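Local coordinates for protein endoglucanase (Fervidobacterium pennivorans DSM 9078, PDB 6KDD) that probably hydrolyses internal beta-1,4-glucosidic bonds of cellulose or related beta-glucans, at residues Ser240-Val245 against Arg280-Glu285; Lys274-Val279 against Ala314-Gly319; Val164-Asn169 against Val193-Ile198; Asn17-Lys22 against Asn95-Ile100; Gly36-Arg41 against Thr102-Glu107. All blocks are in the same frame, centred on the assembly; numbering follows the deposited sequence.

Interaction 1. Residues Ser240-Val245 against Arg280-Glu285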
# COMPACT_ATOMS: atom_id res chain seq x y z
N SER A 240 11.73 -15.21 9.56
CA SER A 240 11.11 -15.13 10.88
C SER A 240 9.99 -14.09 10.89
O SER A 240 8.94 -14.33 11.47
CB SER A 240 12.09 -14.78 11.99
OG SER A 240 13.24 -15.59 11.90
N HIS A 241 10.26 -12.91 10.33
CA HIS A 241 9.21 -11.90 10.34
C HIS A 241 7.99 -12.41 9.56
O HIS A 241 6.85 -12.20 9.96
CB HIS A 241 9.76 -10.58 9.80
CG HIS A 241 10.97 -10.11 10.53
ND1 HIS A 241 11.91 -9.27 9.97
CD2 HIS A 241 11.42 -10.40 11.78
CE1 HIS A 241 12.86 -9.02 10.85
NE2 HIS A 241 12.58 -9.70 11.96
N PHE A 242 8.24 -13.07 8.43
CA PHE A 242 7.12 -13.42 7.56
C PHE A 242 6.39 -14.66 8.10
O PHE A 242 5.19 -14.81 7.88
CB PHE A 242 7.63 -13.68 6.14
CG PHE A 242 7.79 -12.42 5.32
CD1 PHE A 242 8.26 -11.24 5.90
CD2 PHE A 242 7.40 -12.40 3.99
CE1 PHE A 242 8.38 -10.08 5.15
CE2 PHE A 242 7.52 -11.23 3.23
CZ PHE A 242 8.01 -10.08 3.81
N LYS A 243 7.13 -15.55 8.76
CA LYS A 243 6.52 -16.73 9.39
C LYS A 243 5.61 -16.27 10.51
O LYS A 243 4.52 -16.82 10.68
CB LYS A 243 7.57 -17.75 9.84
CG LYS A 243 7.00 -19.12 10.19
CD LYS A 243 8.06 -20.18 10.47
CE LYS A 243 8.35 -20.31 11.95
NZ LYS A 243 7.15 -20.76 12.70
N TYR A 244 6.02 -15.21 11.23
CA TYR A 244 5.25 -14.61 12.30
C TYR A 244 3.90 -14.09 11.78
O TYR A 244 2.89 -14.15 12.49
CB TYR A 244 6.11 -13.50 12.91
CG TYR A 244 5.46 -12.61 13.94
CD1 TYR A 244 4.64 -11.55 13.56
CD2 TYR A 244 5.74 -12.77 15.29
CE1 TYR A 244 4.10 -10.69 14.51
CE2 TYR A 244 5.21 -11.92 16.25
CZ TYR A 244 4.38 -10.88 15.86
OH TYR A 244 3.81 -10.07 16.80
N VAL A 245 3.91 -13.49 10.58
CA VAL A 245 2.67 -12.96 10.01
C VAL A 245 1.81 -14.13 9.54
O VAL A 245 0.62 -14.17 9.79
CB VAL A 245 2.94 -11.95 8.88
CG1 VAL A 245 1.61 -11.37 8.35
CG2 VAL A 245 3.79 -10.80 9.39
N ARG A 280 10.61 -10.48 -1.81
CA ARG A 280 9.57 -10.89 -2.74
C ARG A 280 9.39 -12.41 -2.74
O ARG A 280 8.26 -12.91 -2.68
CB ARG A 280 9.88 -10.34 -4.14
CG ARG A 280 8.75 -10.57 -5.14
CD ARG A 280 8.96 -11.90 -5.84
NE ARG A 280 10.10 -11.70 -6.70
CZ ARG A 280 10.77 -12.66 -7.30
NH1 ARG A 280 10.43 -13.93 -7.16
NH2 ARG A 280 11.80 -12.34 -8.07
N LYS A 281 10.49 -13.16 -2.82
CA LYS A 281 10.41 -14.62 -2.75
C LYS A 281 9.83 -15.09 -1.42
O LYS A 281 9.13 -16.09 -1.36
CB LYS A 281 11.76 -15.30 -2.96
CG LYS A 281 12.33 -15.15 -4.36
CD LYS A 281 13.74 -15.66 -4.45
CE LYS A 281 13.89 -16.79 -5.45
NZ LYS A 281 13.99 -16.28 -6.84
N MET A 282 10.08 -14.35 -0.34
CA MET A 282 9.51 -14.74 0.95
C MET A 282 8.00 -14.53 0.95
O MET A 282 7.26 -15.34 1.51
CB MET A 282 10.13 -14.01 2.13
CG MET A 282 10.11 -14.82 3.43
SD MET A 282 11.20 -16.29 3.30
CE MET A 282 12.82 -15.57 3.55
N ALA A 283 7.52 -13.45 0.33
CA ALA A 283 6.08 -13.21 0.26
C ALA A 283 5.44 -14.34 -0.57
O ALA A 283 4.43 -14.90 -0.17
CB ALA A 283 5.83 -11.82 -0.36
N GLU A 284 6.09 -14.72 -1.67
CA GLU A 284 5.59 -15.81 -2.51
C GLU A 284 5.58 -17.14 -1.75
O GLU A 284 4.58 -17.87 -1.80
CB GLU A 284 6.39 -15.89 -3.81
CG GLU A 284 6.05 -14.73 -4.72
CD GLU A 284 6.56 -14.77 -6.14
OE1 GLU A 284 7.67 -15.30 -6.37
OE2 GLU A 284 5.84 -14.21 -7.02
N GLU A 285 6.64 -17.40 -0.98
CA GLU A 285 6.76 -18.62 -0.19
C GLU A 285 5.58 -18.73 0.75
O GLU A 285 5.03 -19.82 0.86
CB GLU A 285 8.09 -18.68 0.56
CG GLU A 285 8.26 -19.89 1.48
CD GLU A 285 9.66 -19.95 2.07
OE1 GLU A 285 10.61 -20.04 1.28
OE2 GLU A 285 9.80 -19.85 3.31
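F242 reaches out of helix 232-252 and brings its ring, CD2 and CE2 foremost, against M282 and A283 of helix 269-285. With CG anti to the carbonyl carbon (chi1 -84°), the ring is directed at the neighbouring helix. CB and then CG each pass M282 CG. Further out, F242 CD2 lies 3.7 Å from M282 CB. F242 CE2 reaches the backbone at A283 N, also 3.7 Å away, and A283 CB is 4.0 Å from F242 CE2. A283 thus meets the ring at its edge, near the ring plane, and the small methyl lets a bulky phenyl come up to the helix. M282 bends at chi2 and chi3, which leads the end of the chain away from F242; its side chain also touches I235, I238 and R239. Elsewhere the ring meets Y204 edge-to-face and touches L258 of the barrel wall. With an alanine here, M282 CB and A283 would probably lose their aromatic neighbour and a gap would open between the helices. The side-chain contact is apolar and buried, so it rests on fit and exclusion of water.

Interaction 2. Residues Lys274-Val279 against Ala314-Gly319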
# COMPACT_ATOMS: atom_id res chain seq x y z
N LYS A 274 19.35 -7.77 -4.08
CA LYS A 274 19.25 -8.97 -3.27
C LYS A 274 18.15 -8.88 -2.22
O LYS A 274 17.41 -9.83 -2.03
CB LYS A 274 20.57 -9.30 -2.56
CG LYS A 274 21.72 -9.61 -3.51
CD LYS A 274 23.01 -9.77 -2.72
CE LYS A 274 24.24 -9.45 -3.52
NZ LYS A 274 25.33 -9.00 -2.61
N TRP A 275 18.07 -7.74 -1.51
CA TRP A 275 17.03 -7.60 -0.50
C TRP A 275 15.65 -7.76 -1.14
O TRP A 275 14.76 -8.40 -0.57
CB TRP A 275 17.15 -6.21 0.16
CG TRP A 275 16.20 -5.97 1.31
CD1 TRP A 275 16.40 -6.22 2.64
CD2 TRP A 275 14.90 -5.35 1.22
NE1 TRP A 275 15.31 -5.86 3.39
CE2 TRP A 275 14.36 -5.33 2.53
CE3 TRP A 275 14.13 -4.86 0.15
CZ2 TRP A 275 13.11 -4.79 2.81
CZ3 TRP A 275 12.86 -4.38 0.43
CH2 TRP A 275 12.38 -4.31 1.75
N THR A 276 15.43 -7.05 -2.24
CA THR A 276 14.11 -7.01 -2.88
C THR A 276 13.69 -8.40 -3.36
O THR A 276 12.58 -8.87 -3.11
CB THR A 276 14.11 -6.00 -4.03
OG1 THR A 276 14.41 -4.70 -3.50
CG2 THR A 276 12.78 -5.88 -4.77
N GLU A 277 14.62 -9.10 -4.03
CA GLU A 277 14.37 -10.46 -4.47
C GLU A 277 14.03 -11.38 -3.30
O GLU A 277 13.07 -12.17 -3.33
CB GLU A 277 15.57 -10.96 -5.29
CG GLU A 277 15.34 -12.33 -5.89
CD GLU A 277 16.51 -12.97 -6.64
OE1 GLU A 277 17.50 -12.27 -6.97
OE2 GLU A 277 16.42 -14.18 -6.91
N SER A 278 14.80 -11.24 -2.20
CA SER A 278 14.58 -12.08 -1.03
C SER A 278 13.23 -11.83 -0.38
O SER A 278 12.56 -12.79 -0.02
CB SER A 278 15.67 -11.86 -0.02
OG SER A 278 16.88 -12.33 -0.57
N VAL A 279 12.89 -10.54 -0.17
CA VAL A 279 11.60 -10.19 0.39
C VAL A 279 10.47 -10.71 -0.50
O VAL A 279 9.48 -11.28 -0.01
CB VAL A 279 11.49 -8.67 0.65
CG1 VAL A 279 10.05 -8.28 0.91
CG2 VAL A 279 12.34 -8.28 1.87
N ALA A 314 13.94 -4.55 -11.38
CA ALA A 314 12.57 -4.84 -11.79
C ALA A 314 12.32 -6.34 -11.77
O ALA A 314 11.28 -6.79 -11.29
CB ALA A 314 12.27 -4.23 -13.14
N THR A 315 13.31 -7.14 -12.24
CA THR A 315 13.18 -8.60 -12.23
C THR A 315 13.10 -9.16 -10.82
O THR A 315 12.37 -10.11 -10.57
CB THR A 315 14.32 -9.29 -12.98
OG1 THR A 315 14.31 -8.75 -14.30
CG2 THR A 315 14.10 -10.79 -13.06
N ALA A 316 13.86 -8.56 -9.89
CA ALA A 316 13.77 -8.89 -8.48
C ALA A 316 12.32 -8.76 -8.00
O ALA A 316 11.83 -9.55 -7.17
CB ALA A 316 14.67 -7.94 -7.67
N VAL A 317 11.60 -7.77 -8.54
CA VAL A 317 10.23 -7.55 -8.08
C VAL A 317 9.27 -8.55 -8.74
O VAL A 317 8.45 -9.16 -8.07
CB VAL A 317 9.82 -6.10 -8.40
CG1 VAL A 317 8.32 -5.89 -8.26
CG2 VAL A 317 10.62 -5.15 -7.54
N VAL A 318 9.36 -8.65 -10.07
CA VAL A 318 8.40 -9.39 -10.89
C VAL A 318 8.69 -10.90 -10.90
O VAL A 318 7.77 -11.70 -10.96
CB VAL A 318 8.34 -8.84 -12.33
CG1 VAL A 318 7.45 -9.73 -13.21
CG2 VAL A 318 7.88 -7.37 -12.37
N GLY A 319 9.96 -11.30 -10.89
CA GLY A 319 10.31 -12.73 -10.91
C GLY A 319 10.03 -13.33 -12.28
O GLY A 319 10.12 -12.62 -13.28
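T276 and E277 meet A316 and V317 where two outer helices of the (beta/alpha)8, or TIM, barrel run side by side. The axes of segments 274-279 and 314-318 come within 8.0 Å at only 10° from parallel. That closeness suits alanine: A316 CB lies 3.9 Å from E277 CB and 4.0 Å from T276 CG2, and E277 and A316 have CA atoms 4.3 Å apart, so there is little space for a longer chain at A316. These are van der Waals contacts, as are those of T276 with V317, whose side chains cross obliquely.

The polar side chains of 274-279 that face this contact bond within their own helix. T276 OG1 bonds to R272 O one turn back, which lets a buried threonine present its methyl to the neighbour. E277, extended beyond CG, forms a salt bridge with K281.

In T276 the methyl lies anti to the backbone N, which brings CG2 to 3.6 Å from V317 CG2.

Interaction 3. Residues Val164-Asn169 against Val193-Ile198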
# COMPACT_ATOMS: atom_id res chain seq x y z
N VAL A 164 -19.77 1.59 7.06
CA VAL A 164 -20.33 2.48 6.05
C VAL A 164 -19.97 2.07 4.62
O VAL A 164 -20.81 2.21 3.73
CB VAL A 164 -20.21 3.99 6.33
CG1 VAL A 164 -20.28 4.29 7.82
CG2 VAL A 164 -19.05 4.68 5.66
N ILE A 165 -18.75 1.54 4.38
CA ILE A 165 -18.43 1.09 3.03
C ILE A 165 -19.41 -0.01 2.64
O ILE A 165 -19.91 -0.07 1.51
CB ILE A 165 -16.97 0.60 2.97
CG1 ILE A 165 -15.99 1.76 3.17
CG2 ILE A 165 -16.68 -0.20 1.70
CD1 ILE A 165 -14.54 1.32 3.40
N ARG A 166 -19.71 -0.86 3.63
CA ARG A 166 -20.51 -2.06 3.38
C ARG A 166 -21.96 -1.71 3.06
O ARG A 166 -22.68 -2.53 2.48
CB ARG A 166 -20.45 -3.01 4.58
CG ARG A 166 -19.14 -3.76 4.73
CD ARG A 166 -19.06 -4.87 3.72
NE ARG A 166 -17.81 -5.61 3.72
CZ ARG A 166 -16.94 -5.60 2.72
NH1 ARG A 166 -17.18 -4.87 1.64
NH2 ARG A 166 -15.84 -6.34 2.80
N GLU A 167 -22.40 -0.50 3.42
CA GLU A 167 -23.78 -0.10 3.18
C GLU A 167 -24.01 0.00 1.67
O GLU A 167 -25.08 -0.36 1.19
CB GLU A 167 -24.07 1.28 3.78
CG GLU A 167 -24.14 1.27 5.30
CD GLU A 167 -24.38 2.62 5.97
OE1 GLU A 167 -24.64 2.62 7.18
OE2 GLU A 167 -24.32 3.66 5.28
N SER A 168 -23.01 0.52 0.95
CA SER A 168 -23.13 0.72 -0.49
C SER A 168 -22.31 -0.32 -1.25
O SER A 168 -22.59 -0.56 -2.43
CB SER A 168 -22.73 2.12 -0.91
OG SER A 168 -21.35 2.34 -0.57
N ASN A 169 -21.33 -0.94 -0.59
CA ASN A 169 -20.55 -2.01 -1.22
C ASN A 169 -20.53 -3.23 -0.31
O ASN A 169 -19.58 -3.46 0.45
CB ASN A 169 -19.11 -1.57 -1.53
CG ASN A 169 -19.01 -0.39 -2.47
OD1 ASN A 169 -18.55 -0.54 -3.58
ND2 ASN A 169 -19.39 0.81 -2.03
N VAL A 193 -12.69 -8.01 12.52
CA VAL A 193 -14.14 -8.08 12.53
C VAL A 193 -14.56 -9.37 11.82
O VAL A 193 -13.74 -10.04 11.20
CB VAL A 193 -14.77 -6.85 11.85
CG1 VAL A 193 -14.47 -5.56 12.58
CG2 VAL A 193 -14.33 -6.73 10.40
N ASN A 194 -15.84 -9.72 11.95
CA ASN A 194 -16.33 -10.88 11.23
C ASN A 194 -16.80 -10.42 9.86
O ASN A 194 -17.94 -9.98 9.72
CB ASN A 194 -17.44 -11.59 12.00
CG ASN A 194 -17.65 -13.00 11.50
OD1 ASN A 194 -17.77 -13.23 10.30
ND2 ASN A 194 -17.67 -13.97 12.41
N ASP A 195 -15.90 -10.49 8.87
CA ASP A 195 -16.18 -10.07 7.51
C ASP A 195 -15.39 -11.00 6.60
O ASP A 195 -14.20 -11.21 6.79
CB ASP A 195 -15.98 -8.55 7.37
CG ASP A 195 -16.29 -7.93 6.01
OD1 ASP A 195 -15.82 -8.48 4.99
OD2 ASP A 195 -17.03 -6.93 5.98
N LYS A 196 -16.06 -11.58 5.61
CA LYS A 196 -15.36 -12.56 4.79
C LYS A 196 -14.74 -11.89 3.56
O LYS A 196 -14.30 -12.58 2.64
CB LYS A 196 -16.28 -13.74 4.47
CG LYS A 196 -16.95 -14.37 5.69
CD LYS A 196 -15.97 -14.82 6.76
CE LYS A 196 -16.59 -15.00 8.13
NZ LYS A 196 -17.80 -15.85 8.09
N ARG A 197 -14.74 -10.56 3.53
CA ARG A 197 -14.23 -9.87 2.35
C ARG A 197 -13.21 -8.82 2.76
O ARG A 197 -13.24 -7.69 2.25
CB ARG A 197 -15.37 -9.25 1.54
CG ARG A 197 -16.18 -10.27 0.76
CD ARG A 197 -15.43 -10.72 -0.47
NE ARG A 197 -16.30 -11.58 -1.25
CZ ARG A 197 -16.42 -12.88 -1.04
NH1 ARG A 197 -15.73 -13.48 -0.08
NH2 ARG A 197 -17.25 -13.59 -1.79
N ILE A 198 -12.32 -9.21 3.68
CA ILE A 198 -11.23 -8.34 4.09
C ILE A 198 -9.90 -9.05 3.84
O ILE A 198 -9.80 -10.29 3.81
CB ILE A 198 -11.34 -7.78 5.53
CG1 ILE A 198 -11.41 -8.89 6.58
CG2 ILE A 198 -12.46 -6.75 5.68
CD1 ILE A 198 -11.21 -8.40 8.01
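R166, late in helix 151-168, faces D195 in the irregular chain that leads into strand 198-204. Their CA atoms, the nearest pair between the two segments, are 10.0 Å apart, so the backbones stay well separated and the long R166 side chain covers most of the gap. D195 is extended, whereas K196 after it, with psi near 10°, turns the chain. The fold supplies the setting: in this TIM barrel the loop runs past the end of an outer helix on its way to the next strand of the wall. D195 OD1 accepts from R197 N at 2.8 Å, which makes an Asx turn and helps hold the carboxylate in place. R166 grips it side-on with two nitrogens. R166 NE gives an almost straight bond (172°) of 2.7 Å to D195 OD2, using the syn lone pair, and R166 NH2 gives one of 3.1 Å to D195 OD1. The guanidinium and carboxylate planes are only 30° apart, so the groups are nearly coplanar and meet edge to edge. A chi1 of -177° swings the D195 carboxylate to the helix. Arginine suits the place because its remaining nitrogen is used too: R166 NH1 binds N169 O at 3.0 Å and also R172 O, tying the guanidinium to residues further along the chain. Beside the salt bridge, R166 NH2 lies 3.2 Å from R197 CB.

Interaction 4. Residues Asn17-Lys22 against Asn95-Ile100; sequences NKIIGK and NLTVII
T97, at the start of strand 97-101 in the TIM barrel, gives its hydroxyl to I19 O in helix 13-20, which packs against the barrel end where the strands begin. This is the tight part of the contact: T97 OG1 lies 2.8 Å from I19 O, and the donor sits 49° above the carbonyl plane. The bond meets a carbonyl in the last turn of the helix, just before G21 leaves it with positive phi, a conformation glycine takes easily. Threonine suits the position, since its methyl can face I20 while the hydroxyl bonds. A valine in its place would probably leave I19 O without this donor inside a buried contact. Packing is looser deeper in the barrel, where the side chains of I20 and I99 cross at about a right angle with their nearest carbons, I20 CG2 and I99 CD1, 4.2 Å apart; two branched apolar side chains meet there. I19, by contrast, is partly exposed and rests on F138 and N136. Its CG1 lies between the backbone N and carbonyl carbon (chi1 69°), which brings I19 CD1 to 3.5 Å from T97 OG1.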
# COMPACT_ATOMS: atom_id res chain seq x y z
N ASN A 17 -7.21 -12.29 -3.01
CA ASN A 17 -5.84 -11.94 -2.70
C ASN A 17 -4.97 -12.37 -3.87
O ASN A 17 -4.01 -11.69 -4.24
CB ASN A 17 -5.33 -12.64 -1.44
CG ASN A 17 -4.10 -11.97 -0.87
OD1 ASN A 17 -4.00 -10.74 -0.92
ND2 ASN A 17 -3.19 -12.76 -0.30
N LYS A 18 -5.30 -13.52 -4.44
CA LYS A 18 -4.57 -14.00 -5.60
C LYS A 18 -4.69 -13.06 -6.80
O LYS A 18 -3.84 -13.13 -7.68
CB LYS A 18 -5.00 -15.41 -5.99
CG LYS A 18 -4.40 -16.50 -5.10
CD LYS A 18 -5.06 -17.86 -5.29
CE LYS A 18 -4.77 -18.78 -4.12
NZ LYS A 18 -4.60 -20.18 -4.56
N ILE A 19 -5.74 -12.21 -6.89
CA ILE A 19 -5.73 -11.34 -8.06
C ILE A 19 -4.99 -10.03 -7.76
O ILE A 19 -4.79 -9.23 -8.67
CB ILE A 19 -7.11 -11.10 -8.71
CG1 ILE A 19 -8.04 -10.27 -7.82
CG2 ILE A 19 -7.74 -12.42 -9.21
CD1 ILE A 19 -9.10 -9.54 -8.59
N ILE A 20 -4.58 -9.79 -6.51
CA ILE A 20 -3.54 -8.80 -6.26
C ILE A 20 -2.24 -9.30 -6.87
O ILE A 20 -1.60 -8.58 -7.64
CB ILE A 20 -3.41 -8.50 -4.77
CG1 ILE A 20 -4.76 -8.01 -4.24
CG2 ILE A 20 -2.32 -7.48 -4.52
CD1 ILE A 20 -4.88 -7.88 -2.75
N GLY A 21 -1.85 -10.54 -6.48
CA GLY A 21 -0.70 -11.16 -7.11
C GLY A 21 0.55 -10.29 -7.00
O GLY A 21 0.92 -9.90 -5.89
N LYS A 22 1.15 -9.99 -8.15
CA LYS A 22 2.36 -9.19 -8.25
C LYS A 22 1.96 -7.73 -8.50
O LYS A 22 1.32 -7.45 -9.52
CB LYS A 22 3.18 -9.66 -9.46
CG LYS A 22 3.50 -11.16 -9.52
CD LYS A 22 4.42 -11.43 -10.72
CE LYS A 22 4.84 -12.87 -10.91
NZ LYS A 22 4.81 -13.57 -9.61
N ASN A 95 -6.65 -4.15 -17.53
CA ASN A 95 -6.91 -5.40 -16.85
C ASN A 95 -5.99 -5.57 -15.64
O ASN A 95 -5.57 -6.69 -15.35
CB ASN A 95 -6.78 -6.62 -17.78
CG ASN A 95 -7.73 -6.53 -18.96
OD1 ASN A 95 -8.92 -6.30 -18.79
ND2 ASN A 95 -7.22 -6.66 -20.17
N LEU A 96 -5.71 -4.48 -14.92
CA LEU A 96 -4.98 -4.55 -13.65
C LEU A 96 -6.01 -4.51 -12.52
O LEU A 96 -7.04 -3.87 -12.65
CB LEU A 96 -4.04 -3.33 -13.52
CG LEU A 96 -2.83 -3.30 -14.45
CD1 LEU A 96 -2.24 -1.88 -14.47
CD2 LEU A 96 -1.76 -4.29 -13.96
N THR A 97 -5.76 -5.27 -11.45
CA THR A 97 -6.43 -5.09 -10.19
C THR A 97 -5.97 -3.76 -9.59
O THR A 97 -4.81 -3.36 -9.74
CB THR A 97 -6.14 -6.26 -9.25
OG1 THR A 97 -6.60 -7.48 -9.87
CG2 THR A 97 -6.72 -6.05 -7.86
N VAL A 98 -6.91 -3.04 -8.99
CA VAL A 98 -6.61 -1.69 -8.51
C VAL A 98 -6.99 -1.58 -7.04
O VAL A 98 -8.11 -1.92 -6.65
CB VAL A 98 -7.33 -0.57 -9.31
CG1 VAL A 98 -6.90 0.80 -8.78
CG2 VAL A 98 -7.08 -0.66 -10.78
N ILE A 99 -6.07 -1.06 -6.24
CA ILE A 99 -6.34 -0.77 -4.85
C ILE A 99 -6.22 0.74 -4.67
O ILE A 99 -5.17 1.33 -4.99
CB ILE A 99 -5.35 -1.49 -3.92
CG1 ILE A 99 -5.47 -3.00 -4.07
CG2 ILE A 99 -5.59 -0.98 -2.49
CD1 ILE A 99 -4.19 -3.79 -3.80
N ILE A 100 -7.30 1.34 -4.16
CA ILE A 100 -7.27 2.75 -3.78
C ILE A 100 -7.39 2.84 -2.26
O ILE A 100 -8.15 2.10 -1.62
CB ILE A 100 -8.37 3.57 -4.49
CG1 ILE A 100 -9.78 3.00 -4.23
CG2 ILE A 100 -8.08 3.68 -5.99
CD1 ILE A 100 -10.89 3.97 -4.63

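Interaction 5. Residues Gly36-Arg41 against Thr102-Glu107; sequences GAWGVR and THHFEE
W38 and H104 carry this contact between two loops of a TIM barrel, one following strand 22-25 and the other following strand 97-101, at the C-terminal end of the strands where family 5 enzymes have their active site. W38 lies in a type I turn from G36 to G39, closed by a 3.1 Å bond from G39 N to G36 O. The two glycines adopt positive phi angles at which a side chain would strike the preceding carbonyl oxygen, and the turn presents the exposed indole to H104. W38 CG lies anti to the carbonyl carbon (chi1 -73°), which sends the indole across. H104 also has positive phi, and its imidazole comes to the outer rim of the six-membered ring of W38. H104 CE1 lies near the indole plane, 3.6 Å from W38 CZ3, and the ring centroids are 5.4 Å apart with the planes at 65°; the pair is oblique. Histidine suits its place because the flat imidazole meets the indole rim while its ND1 bonds E31 O; the ring of H103 puts its ND1 over the centre of one imidazole face. W38 itself rests against R63. A bound glycerol lies about 4 Å from the W38 side chain. An exposed tryptophan here is consistent with a surface for sugar rings, although glycerol from the crystallisation liquor is weak evidence. H104 ND1 also touches the indole, 3.7 Å from W38 CH2.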
# COMPACT_ATOMS: atom_id res chain seq x y z
N GLY A 36 1.83 15.73 -8.43
CA GLY A 36 3.05 16.24 -9.08
C GLY A 36 3.98 16.96 -8.09
O GLY A 36 5.15 17.11 -8.37
N ALA A 37 3.48 17.39 -6.93
CA ALA A 37 4.32 18.06 -5.95
C ALA A 37 5.52 17.20 -5.58
O ALA A 37 6.57 17.75 -5.23
CB ALA A 37 3.50 18.39 -4.73
N TRP A 38 5.36 15.85 -5.58
CA TRP A 38 6.44 15.00 -5.08
C TRP A 38 7.11 14.29 -6.25
O TRP A 38 7.82 13.33 -6.03
CB TRP A 38 5.93 13.99 -4.04
CG TRP A 38 5.60 14.59 -2.71
CD1 TRP A 38 5.79 15.88 -2.31
CD2 TRP A 38 5.07 13.90 -1.57
NE1 TRP A 38 5.41 16.05 -1.02
CE2 TRP A 38 4.97 14.85 -0.53
CE3 TRP A 38 4.65 12.58 -1.35
CZ2 TRP A 38 4.50 14.50 0.74
CZ3 TRP A 38 4.21 12.25 -0.08
CH2 TRP A 38 4.14 13.19 0.94
N GLY A 39 6.84 14.72 -7.49
CA GLY A 39 7.73 14.35 -8.57
C GLY A 39 7.05 13.47 -9.62
O GLY A 39 7.60 13.28 -10.69
N VAL A 40 5.82 12.97 -9.32
CA VAL A 40 5.16 12.03 -10.23
C VAL A 40 3.75 12.50 -10.54
O VAL A 40 2.98 12.85 -9.64
CB VAL A 40 5.09 10.58 -9.70
CG1 VAL A 40 4.53 9.66 -10.77
CG2 VAL A 40 6.47 10.08 -9.30
N ARG A 41 3.44 12.54 -11.83
CA ARG A 41 2.06 12.66 -12.28
C ARG A 41 1.73 11.35 -12.99
O ARG A 41 2.53 10.83 -13.76
CB ARG A 41 1.92 13.82 -13.27
CG ARG A 41 0.48 14.05 -13.73
CD ARG A 41 0.43 15.02 -14.92
NE ARG A 41 -0.99 15.32 -15.05
CZ ARG A 41 -1.87 14.70 -15.86
NH1 ARG A 41 -1.50 13.73 -16.69
NH2 ARG A 41 -3.13 15.09 -15.83
N THR A 102 -6.89 5.69 1.43
CA THR A 102 -6.64 7.03 1.92
C THR A 102 -5.24 7.01 2.56
O THR A 102 -4.88 6.04 3.20
CB THR A 102 -7.74 7.47 2.91
OG1 THR A 102 -8.97 7.51 2.17
CG2 THR A 102 -7.48 8.82 3.55
N HIS A 103 -4.48 8.09 2.37
CA HIS A 103 -3.06 8.09 2.69
C HIS A 103 -2.66 9.49 3.13
O HIS A 103 -3.12 10.48 2.56
CB HIS A 103 -2.34 7.76 1.36
CG HIS A 103 -1.02 7.05 1.43
ND1 HIS A 103 0.16 7.70 1.80
CD2 HIS A 103 -0.65 5.82 1.02
CE1 HIS A 103 1.19 6.88 1.63
NE2 HIS A 103 0.72 5.72 1.17
N HIS A 104 -1.74 9.59 4.10
CA HIS A 104 -1.20 10.88 4.54
C HIS A 104 -2.31 11.83 5.01
O HIS A 104 -2.29 13.02 4.67
CB HIS A 104 -0.25 11.56 3.53
CG HIS A 104 1.02 10.78 3.34
ND1 HIS A 104 1.71 10.72 2.12
CD2 HIS A 104 1.70 9.98 4.19
CE1 HIS A 104 2.80 9.95 2.26
NE2 HIS A 104 2.78 9.46 3.51
N PHE A 105 -3.23 11.31 5.85
CA PHE A 105 -4.25 12.14 6.48
C PHE A 105 -3.64 12.68 7.78
O PHE A 105 -3.79 12.05 8.82
CB PHE A 105 -5.52 11.31 6.75
CG PHE A 105 -6.73 12.13 7.18
CD1 PHE A 105 -6.60 13.47 7.51
CD2 PHE A 105 -7.99 11.54 7.23
CE1 PHE A 105 -7.71 14.22 7.89
CE2 PHE A 105 -9.10 12.28 7.63
CZ PHE A 105 -8.95 13.62 7.96
N GLU A 106 -2.92 13.80 7.67
CA GLU A 106 -2.00 14.22 8.74
C GLU A 106 -2.77 14.47 10.04
O GLU A 106 -2.30 14.08 11.09
CB GLU A 106 -1.29 15.50 8.33
CG GLU A 106 -0.26 15.29 7.22
CD GLU A 106 0.52 16.54 6.82
OE1 GLU A 106 0.50 17.53 7.60
OE2 GLU A 106 1.14 16.52 5.72
N GLU A 107 -3.94 15.13 9.99
CA GLU A 107 -4.71 15.46 11.20
C GLU A 107 -5.15 14.19 11.93
O GLU A 107 -5.29 14.19 13.16
CB GLU A 107 -5.95 16.29 10.87
CG GLU A 107 -5.62 17.58 10.16
CD GLU A 107 -5.37 17.50 8.66
OE1 GLU A 107 -5.40 16.38 8.08
OE2 GLU A 107 -5.10 18.56 8.07

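Interactions 1 and 2 share helix 269-285, with centres 13 Å apart. R280 of the first joins them, since R280 NE lies 2.8 Å from A316 O, a probable hydrogen bond. Interaction 4 is tied to the same corner: E284 OE2 forms a salt bridge of 2.9 Å with K22 NZ, while K22 CE packs against V318 O. Strand 97-101 then leads from interaction 4, at the barrel's N-terminal end, to interaction 5 at the other end, their centres 22 Å apart. Interaction 5 is the one beside the likely substrate cleft; a bound Tris molecule, probably from the crystallisation liquor, lies about 6 Å from the H104 side chain. Interaction 3 touches none of the others; its nearest atoms are about 7 Å from interaction 4.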